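Local structure of bifunctional enzyme cysn/cysc (4BZP) at residues A[27-31]-A[32-36]; A[37-41]-A[42-46]; A[111-114]-A[115-119]. The protein catalyses the ATP-dependent phosphorylation of adenylyl sulfate (APS) at its 3'-hydroxyl, the kinase step of sulfate activation in Mycobacterium tuberculosis. All blocks are in the same frame, centred on the assembly; numbering follows the deposited sequence.

Contact 1 of 3, residues A[27-31]-A[32-36]; sequences RKLLE and KGISA
Leu29 O takes two backbone N-H groups from the residues that follow the helix. The stronger bond comes from Ile34 N at 2.9 Å; Lys32 N adds a weak one, bent to 128° at the hydrogen. One residue further on, Gly33 N reaches Leu30 O, also at 2.9 Å. The pair Ile34 N to Leu29 O and Gly33 N to Leu30 O defines a Schellman motif, which ends helix 18-31 and turns the chain toward strand 36-38. Gly33 is its C-prime residue: the positive phi, 75°, is one that glycine adopts readily, which is why glycine suits this place. Beneath the turn, the buried Leu29 supplies the apolar contact. Its CG stands beside the backbone N, and the two methyls fork from there: CD2 meets Ile34 CD1 at 4.0 Å, while CD1 lies 3.9 Å from Ala36 CB. Alanine suits this place because its single methyl fits against both CB and CD1 of the leucine. Leu30 starts out facing away from the turn, yet its CD2 swings back to 3.5 Å from Ile34 O. Lys32 runs its aliphatic part over the helix end, CG resting 3.5 Å from Lys28 O. Lys28 itself leads away from the turn to helix 161-173, where NZ forms a salt bridge with Asp162. Beyond the turn, Ser35 pairs through its backbone with Leu79, which places the exit beside strand 79-82.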
loop_
_atom_site.group_PDB
_atom_site.type_symbol
_atom_site.label_atom_id
_atom_site.label_comp_id
_atom_site.label_asym_id
_atom_site.label_seq_id
_atom_site.Cartn_x
_atom_site.Cartn_y
_atom_site.Cartn_z
ATOM N N ARG A 27 0.610 -14.005 14.590
ATOM C CA ARG A 27 -0.329 -14.485 15.614
ATOM C C ARG A 27 0.181 -14.156 16.995
ATOM O O ARG A 27 -0.606 -13.697 17.861
ATOM C CB ARG A 27 -0.583 -15.980 15.452
ATOM C CG ARG A 27 -1.376 -16.327 14.193
ATOM C CD ARG A 27 -1.933 -17.739 14.071
ATOM N NE ARG A 27 -0.866 -18.720 13.915
ATOM C CZ ARG A 27 -0.346 -19.077 12.740
ATOM N NH1 ARG A 27 -0.800 -18.529 11.624
ATOM N NH2 ARG A 27 0.613 -19.945 12.696
ATOM N N LYS A 28 1.456 -14.436 17.259
ATOM C CA LYS A 28 2.021 -14.169 18.600
ATOM C C LYS A 28 1.878 -12.713 18.967
ATOM O O LYS A 28 1.541 -12.375 20.120
ATOM C CB LYS A 28 3.484 -14.599 18.701
ATOM C CG LYS A 28 3.718 -16.101 18.798
ATOM C CD LYS A 28 5.186 -16.383 18.818
ATOM C CE LYS A 28 5.553 -17.847 18.841
ATOM N NZ LYS A 28 5.152 -18.427 20.169
ATOM N N LEU A 29 2.113 -11.807 18.031
ATOM C CA LEU A 29 2.016 -10.365 18.279
ATOM C C LEU A 29 0.572 -9.909 18.417
ATOM O O LEU A 29 0.253 -9.110 19.318
ATOM C CB LEU A 29 2.757 -9.602 17.140
ATOM C CG LEU A 29 4.273 -9.717 17.076
ATOM C CD1 LEU A 29 4.890 -9.028 15.851
ATOM C CD2 LEU A 29 4.969 -9.182 18.329
ATOM N N LEU A 30 -0.303 -10.394 17.574
ATOM C CA LEU A 30 -1.739 -10.044 17.663
ATOM C C LEU A 30 -2.324 -10.560 18.978
ATOM O O LEU A 30 -3.152 -9.823 19.577
ATOM C CB LEU A 30 -2.501 -10.557 16.475
ATOM C CG LEU A 30 -2.254 -9.849 15.130
ATOM C CD1 LEU A 30 -2.931 -10.637 14.018
ATOM C CD2 LEU A 30 -2.702 -8.399 15.123
ATOM N N GLU A 31 -1.878 -11.716 19.494
ATOM C CA GLU A 31 -2.309 -12.203 20.834
ATOM C C GLU A 31 -1.989 -11.160 21.933
ATOM O O GLU A 31 -2.704 -11.094 22.960
ATOM C CB GLU A 31 -1.608 -13.513 21.251
ATOM C CG GLU A 31 -2.122 -14.802 20.604
ATOM C CD GLU A 31 -1.257 -16.034 20.862
ATOM O OE1 GLU A 31 -0.227 -15.968 21.597
ATOM O OE2 GLU A 31 -1.606 -17.105 20.297
ATOM N N LYS A 32 -0.916 -10.402 21.775
ATOM C CA LYS A 32 -0.504 -9.323 22.705
ATOM C C LYS A 32 -1.078 -7.940 22.356
ATOM O O LYS A 32 -0.692 -6.959 22.959
ATOM C CB LYS A 32 1.008 -9.211 22.772
ATOM C CG LYS A 32 1.729 -10.500 23.097
ATOM C CD LYS A 32 3.203 -10.240 23.301
ATOM C CE LYS A 32 4.086 -11.489 23.220
ATOM N NZ LYS A 32 5.147 -11.320 22.188
ATOM N N GLY A 33 -1.952 -7.884 21.369
ATOM C CA GLY A 33 -2.546 -6.594 20.951
ATOM C C GLY A 33 -1.576 -5.717 20.151
ATOM O O GLY A 33 -1.772 -4.491 20.061
ATOM N N ILE A 34 -0.511 -6.299 19.559
ATOM C CA ILE A 34 0.462 -5.526 18.795
ATOM C C ILE A 34 0.052 -5.734 17.349
ATOM O O ILE A 34 -0.176 -6.871 16.926
ATOM C CB ILE A 34 1.909 -6.041 19.001
ATOM C CG1 ILE A 34 2.328 -5.738 20.460
ATOM C CG2 ILE A 34 2.859 -5.476 17.980
ATOM C CD1 ILE A 34 3.661 -6.333 20.818
ATOM N N SER A 35 -0.060 -4.637 16.625
ATOM C CA SER A 35 -0.525 -4.669 15.276
ATOM C C SER A 35 0.616 -5.261 14.450
ATOM O O SER A 35 1.729 -4.768 14.492
ATOM C CB SER A 35 -0.819 -3.268 14.784
ATOM O OG SER A 35 -1.653 -3.325 13.657
ATOM N N ALA A 36 0.343 -6.403 13.867
ATOM C CA ALA A 36 1.259 -7.027 12.900
ATOM C C ALA A 36 0.487 -7.367 11.673
ATOM O O ALA A 36 -0.740 -7.574 11.733
ATOM C CB ALA A 36 1.899 -8.253 13.541
#

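Contact 2 of 3, residues A[37-41]-A[42-46]; sequences YVLDG and DNLRH
Asp40 meets the start of the following helix through CB and OD1. Its CB lies 3.5 Å from Asn43 ND2, a plain van der Waals approach. CG stands anti to the backbone N (chi1 -168°), which carries the carboxylate forward to the first turn. There OD1 accepts from Asp42 N at 2.9 Å, met on its anti side and 21° out of the carboxylate plane. The same oxygen also comes within 3.5 Å of Asp42 CB. Asp40 is thus the N-cap of helix 41-44, the short helix that follows strand 36-38, the outermost strand of this chain's parallel sheet in a P-loop kinase fold; aspartate suits the post because its short carboxylate can take up an amide that the first turn would otherwise leave without a backbone acceptor. Asp40 O continues the helix pattern, accepting from Leu44 N at 3.3 Å and weakly from Asn43 N. Asp42 OD2 lies 4.2 Å from Asp40 OD1, the two carboxylate planes 36° apart. One water donates to Val38 O and accepts from Asp40 N and Asn43 ND2, so the asparagine amide reaches the strand end through it. On the buried side Leu39 CD1 touches Leu44 CD2 at 4.2 Å, and both leucines pack on Leu66 and on Leu72 of the second subunit.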
loop_
_atom_site.group_PDB
_atom_site.type_symbol
_atom_site.label_atom_id
_atom_site.label_comp_id
_atom_site.label_asym_id
_atom_site.label_seq_id
_atom_site.Cartn_x
_atom_site.Cartn_y
_atom_site.Cartn_z
ATOM N N TYR A 37 1.188 -7.443 10.550
ATOM C CA TYR A 37 0.559 -7.705 9.280
ATOM C C TYR A 37 1.513 -8.414 8.367
ATOM O O TYR A 37 2.624 -7.941 8.158
ATOM C CB TYR A 37 0.195 -6.371 8.635
ATOM C CG TYR A 37 -0.604 -6.519 7.371
ATOM C CD1 TYR A 37 -1.980 -6.716 7.424
ATOM C CD2 TYR A 37 0.008 -6.489 6.137
ATOM C CE1 TYR A 37 -2.722 -6.846 6.252
ATOM C CE2 TYR A 37 -0.700 -6.644 4.987
ATOM C CZ TYR A 37 -2.060 -6.783 5.053
ATOM O OH TYR A 37 -2.769 -6.919 3.907
ATOM N N VAL A 38 1.047 -9.510 7.797
ATOM C CA VAL A 38 1.826 -10.284 6.837
ATOM C C VAL A 38 1.504 -9.782 5.462
ATOM O O VAL A 38 0.349 -9.892 5.000
ATOM C CB VAL A 38 1.573 -11.808 6.936
ATOM C CG1 VAL A 38 2.346 -12.539 5.846
ATOM C CG2 VAL A 38 1.955 -12.306 8.313
ATOM N N LEU A 39 2.486 -9.175 4.816
ATOM C CA LEU A 39 2.377 -8.603 3.498
ATOM C C LEU A 39 2.995 -9.553 2.498
ATOM O O LEU A 39 4.227 -9.664 2.385
ATOM C CB LEU A 39 3.068 -7.240 3.504
ATOM C CG LEU A 39 3.034 -6.508 2.157
ATOM C CD1 LEU A 39 1.635 -6.085 1.823
ATOM C CD2 LEU A 39 3.975 -5.324 2.186
ATOM N N ASP A 40 2.112 -10.260 1.813
ATOM C CA ASP A 40 2.561 -11.335 0.908
ATOM C C ASP A 40 2.249 -10.886 -0.526
ATOM O O ASP A 40 1.102 -10.576 -0.870
ATOM C CB ASP A 40 1.888 -12.660 1.273
ATOM C CG ASP A 40 2.523 -13.887 0.559
ATOM O OD1 ASP A 40 2.861 -13.811 -0.627
ATOM O OD2 ASP A 40 2.685 -14.945 1.207
ATOM N N GLY A 41 3.307 -10.843 -1.310
ATOM C CA GLY A 41 3.223 -10.488 -2.732
ATOM C C GLY A 41 2.230 -11.338 -3.517
ATOM O O GLY A 41 1.606 -10.855 -4.469
ATOM N N ASP A 42 2.072 -12.605 -3.161
ATOM C CA ASP A 42 1.129 -13.444 -3.902
ATOM C C ASP A 42 -0.283 -12.866 -3.793
ATOM O O ASP A 42 -0.999 -12.799 -4.818
ATOM C CB ASP A 42 1.172 -14.902 -3.436
ATOM C CG ASP A 42 2.421 -15.635 -3.925
ATOM O OD1 ASP A 42 3.178 -15.069 -4.741
ATOM O OD2 ASP A 42 2.626 -16.812 -3.513
ATOM N N ASN A 43 -0.638 -12.376 -2.597
ATOM C CA ASN A 43 -1.904 -11.699 -2.337
ATOM C C ASN A 43 -2.020 -10.382 -3.167
ATOM O O ASN A 43 -3.030 -10.122 -3.805
ATOM C CB ASN A 43 -2.055 -11.416 -0.815
ATOM C CG ASN A 43 -2.167 -12.704 0.033
ATOM O OD1 ASN A 43 -2.729 -13.693 -0.415
ATOM N ND2 ASN A 43 -1.659 -12.674 1.267
ATOM N N LEU A 44 -0.956 -9.634 -3.223
ATOM C CA LEU A 44 -0.961 -8.312 -3.904
ATOM C C LEU A 44 -1.034 -8.434 -5.419
ATOM O O LEU A 44 -1.527 -7.572 -6.110
ATOM C CB LEU A 44 0.315 -7.565 -3.597
ATOM C CG LEU A 44 0.683 -6.886 -2.278
ATOM C CD1 LEU A 44 1.932 -6.046 -2.466
ATOM C CD2 LEU A 44 -0.452 -6.024 -1.789
ATOM N N ARG A 45 -0.501 -9.516 -5.952
ATOM C CA ARG A 45 -0.548 -9.692 -7.411
ATOM C C ARG A 45 -1.968 -9.779 -7.984
ATOM O O ARG A 45 -2.144 -9.586 -9.181
ATOM C CB ARG A 45 0.300 -10.897 -7.835
ATOM C CG ARG A 45 1.771 -10.536 -7.942
ATOM C CD ARG A 45 2.577 -11.762 -8.344
ATOM N NE ARG A 45 3.970 -11.480 -8.669
ATOM C CZ ARG A 45 4.398 -11.008 -9.840
ATOM N NH1 ARG A 45 3.521 -10.700 -10.819
ATOM N NH2 ARG A 45 5.706 -10.874 -10.053
ATOM N N HIS A 46 -2.951 -10.049 -7.158
ATOM C CA HIS A 46 -4.333 -10.135 -7.632
ATOM C C HIS A 46 -5.007 -8.730 -7.750
ATOM O O HIS A 46 -6.015 -8.560 -8.419
ATOM C CB HIS A 46 -5.161 -10.993 -6.663
ATOM C CG HIS A 46 -4.565 -12.345 -6.394
ATOM N ND1 HIS A 46 -4.231 -13.223 -7.406
ATOM C CD2 HIS A 46 -4.235 -12.960 -5.232
ATOM C CE1 HIS A 46 -3.722 -14.322 -6.877
ATOM N NE2 HIS A 46 -3.719 -14.190 -5.561
HETATM O O HOH W 1 -0.633 -9.929 2.379
#

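Contact 3 of 3, residues A[111-114]-A[115-119]; sequences CDTP and LQDCE. With EDO (1,2-ethanediol), chain F.
Thr113 CG2 sits 3.5 Å from Asp117 CB and 3.7 Å from Cys118 SG, and this is the close-packed part of the contact. The methyl is anti to the backbone N (chi1 -61° for OG1), which turns it to the helix and leaves the hydroxyl on another side, where OG1 bonds to Ser16 O of the nucleotide-binding loop. A beta-branched threonine suits the place because its two branches serve two neighbours at once. Cys118, buried, sets its sulfur 3.5 Å from Thr113 O, and its modest size fits between this residue, Ser16 and Tyr127. Pro114 is the N-cap of helix 115-121. Its carbonyl accepts from Cys118 N at 3.0 Å and more weakly from Asp117 N. Proline can stand here since the position before a helix needs its carbonyl but not an amide hydrogen. On the outer side the Pro114 ring is exposed to solvent and meets the Asp117 carboxylate of the helix at a slant, with Asp117 OD2 3.3 Å from Pro114 CD and no polar bond. Two residues before the proline, Asp112, at the centre of an inverse gamma turn, lies beside a 1,2-ethanediol molecule, probably from the crystallisation liquor; its O1 lies 2.9 Å from Asp112 OD1 and 2.7 Å from Thr113 O. The carboxylate of Asp112 also forms salt bridges with Arg147 and Arg154. Two arginines on one carboxylate would favour its charged form, and the hydroxyl bond of Thr113 ties the helix start to the loop that lines the ADP pocket.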
loop_
_atom_site.group_PDB
_atom_site.type_symbol
_atom_site.label_atom_id
_atom_site.label_comp_id
_atom_site.label_asym_id
_atom_site.label_seq_id
_atom_site.Cartn_x
_atom_site.Cartn_y
_atom_site.Cartn_z
ATOM N N CYS A 111 15.984 -17.282 6.022
ATOM C CA CYS A 111 15.549 -18.634 6.311
ATOM C C CYS A 111 16.491 -19.542 5.585
ATOM O O CYS A 111 16.280 -19.903 4.405
ATOM C CB CYS A 111 14.096 -18.822 5.849
ATOM S SG CYS A 111 12.940 -17.813 6.832
ATOM N N ASP A 112 17.553 -19.916 6.266
ATOM C CA ASP A 112 18.670 -20.711 5.704
ATOM C C ASP A 112 18.426 -22.192 5.839
ATOM O O ASP A 112 18.982 -22.877 6.710
ATOM C CB ASP A 112 19.992 -20.337 6.327
ATOM C CG ASP A 112 21.206 -20.971 5.606
ATOM O OD1 ASP A 112 21.027 -21.580 4.535
ATOM O OD2 ASP A 112 22.326 -20.741 6.143
ATOM N N THR A 113 17.545 -22.689 4.980
ATOM C CA THR A 113 17.246 -24.117 4.845
ATOM C C THR A 113 17.773 -24.574 3.500
ATOM O O THR A 113 17.485 -23.926 2.481
ATOM C CB THR A 113 15.703 -24.312 4.957
ATOM O OG1 THR A 113 15.233 -23.862 6.254
ATOM C CG2 THR A 113 15.311 -25.767 4.768
ATOM N N PRO A 114 18.566 -25.642 3.488
ATOM C CA PRO A 114 19.153 -26.110 2.227
ATOM C C PRO A 114 18.111 -26.539 1.213
ATOM O O PRO A 114 17.007 -26.957 1.596
ATOM C CB PRO A 114 19.987 -27.329 2.643
ATOM C CG PRO A 114 19.886 -27.522 4.053
ATOM C CD PRO A 114 18.884 -26.527 4.627
ATOM N N LEU A 115 18.438 -26.436 -0.064
ATOM C CA LEU A 115 17.603 -26.871 -1.111
ATOM C C LEU A 115 17.010 -28.264 -0.855
ATOM O O LEU A 115 15.826 -28.458 -1.094
ATOM C CB LEU A 115 18.376 -26.884 -2.429
ATOM C CG LEU A 115 17.625 -27.375 -3.686
ATOM C CD1 LEU A 115 16.509 -26.436 -4.037
ATOM C CD2 LEU A 115 18.585 -27.440 -4.874
ATOM N N GLN A 116 17.824 -29.237 -0.515
ATOM C CA GLN A 116 17.338 -30.600 -0.321
ATOM C C GLN A 116 16.218 -30.667 0.686
ATOM O O GLN A 116 15.257 -31.422 0.492
ATOM C CB GLN A 116 18.487 -31.539 0.102
ATOM C CG GLN A 116 19.349 -31.999 -1.066
ATOM C CD GLN A 116 20.164 -33.234 -0.719
ATOM O OE1 GLN A 116 19.951 -33.866 0.324
ATOM N NE2 GLN A 116 21.098 -33.582 -1.581
ATOM N N ASP A 117 16.359 -29.902 1.754
ATOM C CA ASP A 117 15.335 -29.906 2.786
ATOM C C ASP A 117 14.095 -29.194 2.250
ATOM O O ASP A 117 12.951 -29.603 2.504
ATOM C CB ASP A 117 15.774 -29.200 4.071
ATOM C CG ASP A 117 16.856 -29.863 4.853
ATOM O OD1 ASP A 117 17.214 -30.999 4.560
ATOM O OD2 ASP A 117 17.305 -29.178 5.870
ATOM N N CYS A 118 14.262 -28.067 1.561
ATOM C CA CYS A 118 13.095 -27.354 0.995
ATOM C C CYS A 118 12.323 -28.196 0.012
ATOM O O CYS A 118 11.076 -28.184 -0.005
ATOM C CB CYS A 118 13.568 -26.090 0.270
ATOM S SG CYS A 118 14.269 -24.774 1.334
ATOM N N GLU A 119 13.066 -28.898 -0.826
ATOM C CA GLU A 119 12.453 -29.772 -1.813
ATOM C C GLU A 119 11.741 -30.951 -1.155
ATOM O O GLU A 119 10.671 -31.354 -1.657
ATOM C CB GLU A 119 13.471 -30.235 -2.849
ATOM C CG GLU A 119 12.818 -31.079 -3.934
ATOM C CD GLU A 119 13.619 -31.121 -5.209
ATOM O OE1 GLU A 119 14.813 -30.809 -5.196
ATOM O OE2 GLU A 119 13.002 -31.438 -6.262
HETATM C C1 EDO F . 19.687 -22.147 0.994
HETATM O O1 EDO F . 19.179 -21.848 2.273
HETATM C C2 EDO F . 19.955 -20.792 0.418
HETATM O O2 EDO F . 21.340 -20.763 0.228
#

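The three contacts come in series along the chain, all within one P-loop kinase domain built on a five-stranded parallel sheet. Contacts 1 and 2 adjoin in sequence, their centres about 19 Å apart: contact 1 leads from helix 18-31 into strand 36-38, and contact 2 leads from that strand, outermost within this chain, to helix 41-44. Contact 3 follows strand 106-111, on the other side of strand 6-11 in the sheet, with its centre about 23 Å from contact 2 and 28 Å from contact 1. Contacts 2 and 3 thus start helices at strand ends near the bound ADP, contact 2 also lying against the second subunit, while contact 1 is a peripheral chain reversal away from both.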